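Local coordinates for putative ATP-grasp superfamily protein (Archaeoglobus fulgidus, PDB 3DF7), which is of unknown function but is a putative ATP-grasp protein that probably binds ATP and a metal ion, at residues D33-K36 with N37-I41; A77-D81 with F82-T86; L129-D133 with C134-I138; I204-E207 with V208-E211. One frame throughout, in Å; residues are numbered along the deposited sequence.

Interaction 1: D33-K36 with N37-I41; sequences DGFK and NYYEI
Phe35 and Tyr39 form the tight side of this turn. The Phe35 carbonyl oxygen takes two backbone bonds: Tyr38 N meets Phe35 O at 2.8 Å from above the carbonyl plane, and Tyr39 N, also 2.8 Å from Phe35 O, comes almost straight at the end of the carbonyl (172°). The two side chains run alongside each other, with Tyr39 CE1 in the plane of the Phe35 ring and 3.9 Å from its edge atom CD2. Ile41 CD1 rests 4.0 Å from Phe35 CB, and Ile41 CG1 lies against Lys36 CA. Leu4 and, from helix 264-268, Leu268 also touch the Phe35 ring.

The solvent side is held more loosely. A water links Gly34 O to Asn37 ND2, while the backbone bond from Asn37 N to Gly34 O is weak. With chi1 at 71° and the rest of its chain extended, Lys36 reaches back along the helix, where NZ forms a salt bridge with Asp33 OD1 at 3.1 Å, from above the carboxylate plane; Asp33 OD2 has a second partner in Lys29. This turn leads from helix 18-35 into strand 40-42, which runs parallel to strand 3-8, and so completes a beta-alpha-beta crossover of the parallel sheet.

Interaction 2: A77-D81 with F82-T86; sequences APEDD and FLLYT
Leu84 turns back over the loop that leads into its helix, and each of its side-chain atoms meets something there. CB of Leu84 sits 3.5 Å from Pro78 O and is almost as close to Ala77 O. A chi1 of 176° sets CG opposite Leu84's own N, and CG stays near Ala77 O (3.9 Å). Of the two tips, CD1 lies 3.7 Å from Ala77 O, with Ala77 N and the methyl close by, whereas CD2 lies beside Glu79 CG at 4.1 Å, the two side chains pointing the same way. An alanine here, lacking both methyl tips, would probably open a gap between the helix start and the loop at Ala77 and Glu79, and take away the leucine's contact with Ile105.

Leu83 works on another side of the loop: its CD2 presses on Pro78 CG at 3.6 Å. The backbone turns tightly through Asp81 and Phe82, both in left-handed helical conformation, and Leu83 N bonds to Asp80 O at 3.0 Å. Weak bonds run from Leu84 N to Pro78 O and from Phe82 N to Glu79 O, and a water donates to Glu79 O and accepts from Tyr85 N. Polar ends are held from outside, Glu79 by Arg248 and Asp80 by the backbone N of Cys144. The turn thus joins strand 72-76 to helix 83-92, with Phe9 of helix 9-12 against Pro78 and Leu83 and helix 102-108 against Leu84.

Interaction 3: L129-D133 with C134-I138; sequences LRPLD and CKFII
The carbonyl oxygen of Leu132 bears on the Phe136 ring, 3.4 Å from CE2 and about as far from CD2. No hydrogen bond joins 129-133 to 134-138, so the contact rests on this ring and the groups laid against it. The backbone N of Leu132 stands 3.5 Å above one face of the Phe136 ring, offset toward the rim. Farther out, CZ of Phe136 reaches Pro131, coming 3.9 Å from its CB and meeting CA as well.

The side chains of Leu132 and Phe136 cross at a slant, and Leu132 CD1 touches Phe136 CB at 3.9 Å. Phe136 can lie against Pro131 and Leu132 because its chi1 of 74° sets CG between the backbone N and the carbonyl carbon, folding the ring back toward the loop. Cys134 adopts a like torsion, and its SG packs on Leu132 CB at 4.0 Å with CD1 of the same leucine close by. Leu132 is therefore flanked by a sulfur and an aromatic ring, while Asp133 at the bend is exposed.

Outside the loop, Phe136 also touches Ala161 and Cys134 touches Glu163, both on strand 159-163. That strand lies between 127-128 and 136-140 and is antiparallel to each, so the loop crosses from one outer strand to the other of a small three-stranded sheet, consistent with the small lid-like subdomain of ATP-grasp proteins.

Interaction 4: I204-E207 with V208-E211; sequences ISDE and VKRE
Asp206 and Arg210 are brought together by their first torsions: chi1 of -168° swings the Asp206 carboxylate along the helix surface, and chi1 of -67° with an extended chain as far as NE lays Arg210 back over the preceding turn. OD2 of Asp206 forms a salt bridge with Arg210 NE at 2.7 Å and is also close to NH2. The carboxylate and guanidinium planes are 90° apart, and Asp206 OD1 lies over one face of the guanidinium.

One residue along, Glu207 bends at chi2 and its OE2 comes 2.6 Å from Glu211 OE2. One of the two acids probably carries a proton, which would ease the repulsion of like charges. The other oxygen of Glu211, OE1, is bonded to Tyr236 OH, so an alanine in place of Glu211 would probably leave that hydroxyl without this partner and Glu207 without its acid mate.

The helix start is capped by Ser205, whose OG accepts from Val208 N at 3.2 Å in a nearly straight bond. Regular helical bonds follow, the first from Lys209 N to Ser205 O at 3.0 Å. Ile204, just before the cap, crosses Lys209 at about a right angle, with CD1 3.6 Å from Lys209 CA. The start of helix 206-220, with Ile204 just ahead of it, lies against Val185 of strand 180-191 through Ile204 and Lys209, and reaches strand 228-236 through Tyr236.

How the interactions relate
The four contacts follow one another along the chain and none touches another. Interactions 1 and 2 both border the four-stranded parallel sheet: the first enters its outer strand 40-42, the second leaves strand 72-76, and their centres are about 24 Å apart. Interaction 3 belongs to the three-stranded antiparallel sheet, about 45 Å from interaction 1 between centres and on the other side of the chain's centre. Interaction 4 opens helix 206-220 beside the eight-stranded antiparallel sheet, about 29 Å between centres from interaction 3, with which it shares the ATP-grasp domain. Interaction 2, which engages Arg248 and Cys144, ties the parallel-sheet part to residues of that domain.

Interaction 1: D33-K36 with N37-I41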
# COMPACT_ATOMS: atom_id res chain seq x y z
N ASP A 33 1.96 -15.76 -3.54
CA ASP A 33 1.96 -16.89 -2.62
C ASP A 33 0.69 -16.98 -1.77
O ASP A 33 0.32 -18.06 -1.31
CB ASP A 33 3.19 -16.85 -1.70
CG ASP A 33 4.48 -17.06 -2.47
OD1 ASP A 33 4.46 -17.74 -3.51
OD2 ASP A 33 5.53 -16.56 -2.01
N GLY A 34 0.03 -15.84 -1.58
CA GLY A 34 -1.18 -15.83 -0.79
C GLY A 34 -2.42 -16.17 -1.61
O GLY A 34 -3.13 -17.13 -1.30
N PHE A 35 -2.68 -15.40 -2.65
CA PHE A 35 -3.86 -15.62 -3.48
C PHE A 35 -3.88 -16.92 -4.27
O PHE A 35 -4.95 -17.39 -4.65
CB PHE A 35 -4.09 -14.44 -4.43
CG PHE A 35 -4.54 -13.19 -3.73
CD1 PHE A 35 -3.61 -12.23 -3.33
CD2 PHE A 35 -5.89 -12.98 -3.45
CE1 PHE A 35 -4.01 -11.09 -2.65
CE2 PHE A 35 -6.30 -11.83 -2.77
CZ PHE A 35 -5.37 -10.89 -2.37
N LYS A 36 -2.72 -17.52 -4.52
CA LYS A 36 -2.69 -18.76 -5.29
C LYS A 36 -3.43 -19.89 -4.59
O LYS A 36 -3.75 -20.91 -5.20
CB LYS A 36 -1.24 -19.18 -5.59
CG LYS A 36 -0.44 -19.70 -4.41
CD LYS A 36 0.99 -20.00 -4.83
CE LYS A 36 1.85 -20.44 -3.65
NZ LYS A 36 3.29 -20.59 -4.05
N ASN A 37 -3.72 -19.70 -3.31
CA ASN A 37 -4.45 -20.70 -2.53
C ASN A 37 -5.95 -20.52 -2.66
O ASN A 37 -6.73 -21.37 -2.23
CB ASN A 37 -4.05 -20.62 -1.06
CG ASN A 37 -2.64 -21.09 -0.82
OD1 ASN A 37 -2.28 -22.21 -1.17
ND2 ASN A 37 -1.82 -20.23 -0.22
N TYR A 38 -6.36 -19.40 -3.27
CA TYR A 38 -7.77 -19.11 -3.44
C TYR A 38 -8.17 -18.96 -4.90
O TYR A 38 -9.34 -19.09 -5.25
CB TYR A 38 -8.15 -17.85 -2.68
CG TYR A 38 -7.99 -17.98 -1.19
CD1 TYR A 38 -6.77 -17.72 -0.57
CD2 TYR A 38 -9.06 -18.40 -0.39
CE1 TYR A 38 -6.61 -17.88 0.80
CE2 TYR A 38 -8.91 -18.57 0.98
CZ TYR A 38 -7.69 -18.30 1.57
OH TYR A 38 -7.54 -18.46 2.93
N TYR A 39 -7.19 -18.68 -5.76
CA TYR A 39 -7.46 -18.51 -7.18
C TYR A 39 -6.35 -19.13 -8.00
O TYR A 39 -5.27 -19.42 -7.50
CB TYR A 39 -7.49 -17.03 -7.58
CG TYR A 39 -8.44 -16.16 -6.80
CD1 TYR A 39 -8.11 -15.69 -5.53
CD2 TYR A 39 -9.67 -15.79 -7.34
CE1 TYR A 39 -8.98 -14.88 -4.81
CE2 TYR A 39 -10.55 -14.98 -6.63
CZ TYR A 39 -10.20 -14.52 -5.37
OH TYR A 39 -11.07 -13.72 -4.67
N GLU A 40 -6.63 -19.33 -9.28
CA GLU A 40 -5.62 -19.83 -10.19
C GLU A 40 -5.07 -18.52 -10.73
O GLU A 40 -5.79 -17.76 -11.39
CB GLU A 40 -6.23 -20.67 -11.30
CG GLU A 40 -5.29 -20.92 -12.46
CD GLU A 40 -5.55 -22.24 -13.15
OE1 GLU A 40 -6.68 -22.75 -13.05
OE2 GLU A 40 -4.62 -22.76 -13.80
N ILE A 41 -3.81 -18.23 -10.43
CA ILE A 41 -3.20 -16.99 -10.87
C ILE A 41 -2.89 -16.93 -12.35
O ILE A 41 -2.33 -17.87 -12.92
CB ILE A 41 -1.89 -16.71 -10.10
CG1 ILE A 41 -2.13 -16.78 -8.59
CG2 ILE A 41 -1.34 -15.35 -10.47
CD1 ILE A 41 -3.21 -15.83 -8.09
O HOH W 1 -2.75 -17.82 1.50

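Interaction 2: A77-D81 with F82-T86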
# COMPACT_ATOMS: atom_id res chain seq x y z
N ALA A 77 0.10 -0.88 -7.96
CA ALA A 77 0.95 0.05 -8.68
C ALA A 77 1.00 1.39 -7.96
O ALA A 77 0.11 1.72 -7.19
CB ALA A 77 0.43 0.24 -10.10
N PRO A 78 2.05 2.17 -8.22
CA PRO A 78 2.15 3.48 -7.56
C PRO A 78 1.03 4.43 -7.99
O PRO A 78 0.54 4.36 -9.12
CB PRO A 78 3.54 3.97 -7.97
CG PRO A 78 3.82 3.24 -9.26
CD PRO A 78 3.27 1.87 -8.98
N GLU A 79 0.60 5.29 -7.07
CA GLU A 79 -0.45 6.25 -7.39
C GLU A 79 0.11 7.31 -8.34
O GLU A 79 -0.63 7.93 -9.11
CB GLU A 79 -0.98 6.92 -6.12
CG GLU A 79 -1.84 6.00 -5.26
CD GLU A 79 -1.06 5.22 -4.22
OE1 GLU A 79 0.16 5.02 -4.38
OE2 GLU A 79 -1.69 4.78 -3.23
N ASP A 80 1.43 7.48 -8.28
CA ASP A 80 2.16 8.46 -9.09
C ASP A 80 1.60 8.69 -10.48
O ASP A 80 1.38 7.75 -11.24
CB ASP A 80 3.63 8.03 -9.23
CG ASP A 80 4.35 7.98 -7.91
OD1 ASP A 80 3.83 7.34 -6.97
OD2 ASP A 80 5.44 8.58 -7.80
N ASP A 81 1.39 9.97 -10.80
CA ASP A 81 0.87 10.38 -12.10
C ASP A 81 -0.38 9.61 -12.53
O ASP A 81 -0.60 9.37 -13.72
CB ASP A 81 1.95 10.23 -13.18
CG ASP A 81 3.19 11.04 -12.87
OD1 ASP A 81 3.05 12.23 -12.51
OD2 ASP A 81 4.30 10.49 -12.99
N PHE A 82 -1.19 9.23 -11.55
CA PHE A 82 -2.44 8.50 -11.79
C PHE A 82 -2.25 7.15 -12.48
O PHE A 82 -3.13 6.68 -13.19
CB PHE A 82 -3.38 9.39 -12.61
CG PHE A 82 -3.86 10.60 -11.85
CD1 PHE A 82 -4.79 10.47 -10.83
CD2 PHE A 82 -3.34 11.85 -12.13
CE1 PHE A 82 -5.18 11.58 -10.08
CE2 PHE A 82 -3.73 12.97 -11.39
CZ PHE A 82 -4.66 12.83 -10.35
N LEU A 83 -1.11 6.52 -12.24
CA LEU A 83 -0.82 5.21 -12.82
C LEU A 83 -1.76 4.15 -12.27
O LEU A 83 -2.40 3.42 -13.04
CB LEU A 83 0.63 4.82 -12.54
CG LEU A 83 1.09 3.43 -12.99
CD1 LEU A 83 0.93 3.30 -14.51
CD2 LEU A 83 2.54 3.23 -12.58
N LEU A 84 -1.86 4.05 -10.95
CA LEU A 84 -2.74 3.07 -10.33
C LEU A 84 -4.16 3.30 -10.84
O LEU A 84 -4.89 2.36 -11.16
CB LEU A 84 -2.71 3.20 -8.80
CG LEU A 84 -3.68 2.27 -8.05
CD1 LEU A 84 -3.30 0.82 -8.31
CD2 LEU A 84 -3.64 2.57 -6.56
N TYR A 85 -4.54 4.57 -10.92
CA TYR A 85 -5.87 4.95 -11.40
C TYR A 85 -6.14 4.43 -12.82
O TYR A 85 -7.13 3.73 -13.05
CB TYR A 85 -6.02 6.47 -11.38
CG TYR A 85 -7.24 6.97 -12.11
CD1 TYR A 85 -8.51 6.85 -11.55
CD2 TYR A 85 -7.13 7.51 -13.39
CE1 TYR A 85 -9.65 7.27 -12.25
CE2 TYR A 85 -8.25 7.93 -14.10
CZ TYR A 85 -9.51 7.80 -13.53
OH TYR A 85 -10.62 8.20 -14.23
N THR A 86 -5.27 4.78 -13.76
CA THR A 86 -5.48 4.37 -15.15
C THR A 86 -5.46 2.86 -15.35
O THR A 86 -6.27 2.32 -16.10
CB THR A 86 -4.45 5.04 -16.09
OG1 THR A 86 -3.13 4.58 -15.78
CG2 THR A 86 -4.51 6.54 -15.93
O HOH W 2 -3.21 6.69 -9.32

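Interaction 3: L129-D133 with C134-I138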
# COMPACT_ATOMS: atom_id res chain seq x y z
N LEU A 129 -2.17 24.72 -0.82
CA LEU A 129 -1.48 24.70 -2.10
C LEU A 129 -0.38 25.77 -2.07
O LEU A 129 0.35 25.97 -3.04
CB LEU A 129 -2.46 24.97 -3.24
CG LEU A 129 -3.52 23.88 -3.48
CD1 LEU A 129 -4.52 24.33 -4.52
CD2 LEU A 129 -2.83 22.60 -3.93
N ARG A 130 -0.28 26.45 -0.93
CA ARG A 130 0.72 27.49 -0.72
C ARG A 130 1.33 27.30 0.66
O ARG A 130 0.81 26.54 1.47
CB ARG A 130 0.07 28.87 -0.87
CG ARG A 130 -0.20 29.23 -2.32
CD ARG A 130 -0.82 30.60 -2.49
NE ARG A 130 -0.94 30.96 -3.90
CZ ARG A 130 -1.52 32.07 -4.34
NH1 ARG A 130 -2.05 32.93 -3.48
NH2 ARG A 130 -1.58 32.32 -5.64
N PRO A 131 2.45 27.99 0.95
CA PRO A 131 3.08 27.85 2.27
C PRO A 131 2.12 28.04 3.44
O PRO A 131 1.19 28.84 3.37
CB PRO A 131 4.17 28.91 2.24
CG PRO A 131 4.59 28.90 0.79
CD PRO A 131 3.24 28.88 0.09
N LEU A 132 2.34 27.27 4.50
CA LEU A 132 1.51 27.36 5.70
C LEU A 132 2.29 28.12 6.77
O LEU A 132 3.51 28.19 6.71
CB LEU A 132 1.18 25.96 6.22
CG LEU A 132 0.22 25.11 5.39
CD1 LEU A 132 0.28 23.66 5.84
CD2 LEU A 132 -1.19 25.67 5.54
N ASP A 133 1.58 28.68 7.75
CA ASP A 133 2.24 29.41 8.82
C ASP A 133 2.86 28.44 9.81
O ASP A 133 3.90 28.73 10.41
CB ASP A 133 1.24 30.31 9.56
CG ASP A 133 0.82 31.51 8.72
OD1 ASP A 133 1.70 32.12 8.09
OD2 ASP A 133 -0.39 31.83 8.71
N CYS A 134 2.24 27.28 9.98
CA CYS A 134 2.74 26.26 10.89
C CYS A 134 3.88 25.50 10.22
O CYS A 134 4.03 25.56 9.00
CB CYS A 134 1.62 25.29 11.26
SG CYS A 134 0.90 24.41 9.85
N LYS A 135 4.67 24.78 11.02
CA LYS A 135 5.75 23.98 10.47
C LYS A 135 5.13 23.02 9.47
O LYS A 135 4.19 22.30 9.79
CB LYS A 135 6.44 23.19 11.58
CG LYS A 135 7.50 22.22 11.09
CD LYS A 135 8.04 21.40 12.24
CE LYS A 135 9.08 20.40 11.77
NZ LYS A 135 9.66 19.64 12.91
N PHE A 136 5.66 23.02 8.24
CA PHE A 136 5.11 22.16 7.20
C PHE A 136 6.19 21.60 6.29
O PHE A 136 7.33 22.06 6.28
CB PHE A 136 4.10 22.95 6.36
CG PHE A 136 4.73 23.95 5.42
CD1 PHE A 136 5.04 23.60 4.11
CD2 PHE A 136 5.04 25.24 5.86
CE1 PHE A 136 5.65 24.51 3.24
CE2 PHE A 136 5.65 26.16 5.00
CZ PHE A 136 5.96 25.80 3.69
N ILE A 137 5.82 20.57 5.54
CA ILE A 137 6.73 19.96 4.58
C ILE A 137 5.96 19.96 3.28
O ILE A 137 4.74 20.11 3.28
CB ILE A 137 7.09 18.50 4.95
CG1 ILE A 137 5.81 17.69 5.16
CG2 ILE A 137 7.95 18.48 6.20
CD1 ILE A 137 6.07 16.23 5.48
N ILE A 138 6.66 19.83 2.16
CA ILE A 138 5.97 19.79 0.88
C ILE A 138 6.03 18.37 0.35
O ILE A 138 6.92 17.60 0.70
CB ILE A 138 6.59 20.74 -0.15
CG1 ILE A 138 8.05 20.35 -0.43
CG2 ILE A 138 6.48 22.18 0.33
CD1 ILE A 138 8.63 21.03 -1.65

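Interaction 4: I204-E207 with V208-E211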
# COMPACT_ATOMS: atom_id res chain seq x y z
N ILE A 204 2.78 -0.41 20.14
CA ILE A 204 1.99 0.66 20.74
C ILE A 204 1.04 0.10 21.78
O ILE A 204 0.76 -1.10 21.80
CB ILE A 204 1.15 1.40 19.66
CG1 ILE A 204 0.29 0.39 18.90
CG2 ILE A 204 2.07 2.17 18.72
CD1 ILE A 204 -0.65 0.99 17.88
N SER A 205 0.53 0.97 22.65
CA SER A 205 -0.40 0.55 23.69
C SER A 205 -1.72 0.18 23.03
O SER A 205 -2.00 0.58 21.90
CB SER A 205 -0.63 1.68 24.70
OG SER A 205 -1.37 2.74 24.10
N ASP A 206 -2.54 -0.58 23.75
CA ASP A 206 -3.83 -0.99 23.22
C ASP A 206 -4.76 0.20 22.99
O ASP A 206 -5.53 0.22 22.03
CB ASP A 206 -4.50 -1.98 24.17
CG ASP A 206 -5.70 -2.66 23.54
OD1 ASP A 206 -5.52 -3.34 22.51
OD2 ASP A 206 -6.82 -2.51 24.07
N GLU A 207 -4.68 1.20 23.87
CA GLU A 207 -5.54 2.37 23.72
C GLU A 207 -5.19 3.13 22.45
O GLU A 207 -6.08 3.51 21.68
CB GLU A 207 -5.42 3.29 24.94
CG GLU A 207 -6.23 4.59 24.85
CD GLU A 207 -7.69 4.37 24.45
OE1 GLU A 207 -8.31 3.39 24.93
OE2 GLU A 207 -8.22 5.19 23.67
N VAL A 208 -3.90 3.34 22.21
CA VAL A 208 -3.45 4.04 21.01
C VAL A 208 -3.89 3.27 19.77
O VAL A 208 -4.32 3.85 18.78
CB VAL A 208 -1.91 4.23 21.01
CG1 VAL A 208 -1.42 4.72 19.64
CG2 VAL A 208 -1.51 5.24 22.08
N LYS A 209 -3.77 1.95 19.84
CA LYS A 209 -4.16 1.09 18.73
C LYS A 209 -5.65 1.30 18.44
O LYS A 209 -6.04 1.54 17.29
CB LYS A 209 -3.91 -0.38 19.10
CG LYS A 209 -4.27 -1.40 18.02
CD LYS A 209 -4.17 -2.82 18.57
CE LYS A 209 -4.36 -3.88 17.49
NZ LYS A 209 -5.68 -3.79 16.81
N ARG A 210 -6.48 1.21 19.47
CA ARG A 210 -7.92 1.38 19.30
C ARG A 210 -8.27 2.72 18.64
O ARG A 210 -9.07 2.77 17.72
CB ARG A 210 -8.65 1.29 20.65
CG ARG A 210 -8.60 -0.09 21.31
CD ARG A 210 -9.29 -0.06 22.67
NE ARG A 210 -9.15 -1.32 23.39
CZ ARG A 210 -9.73 -2.46 23.03
NH1 ARG A 210 -10.49 -2.51 21.94
NH2 ARG A 210 -9.54 -3.56 23.75
N GLU A 211 -7.66 3.80 19.13
CA GLU A 211 -7.91 5.13 18.58
C GLU A 211 -7.49 5.24 17.12
O GLU A 211 -8.22 5.77 16.29
CB GLU A 211 -7.18 6.19 19.41
CG GLU A 211 -7.86 6.53 20.72
CD GLU A 211 -7.07 7.50 21.56
OE1 GLU A 211 -6.40 8.39 20.98
OE2 GLU A 211 -7.12 7.39 22.80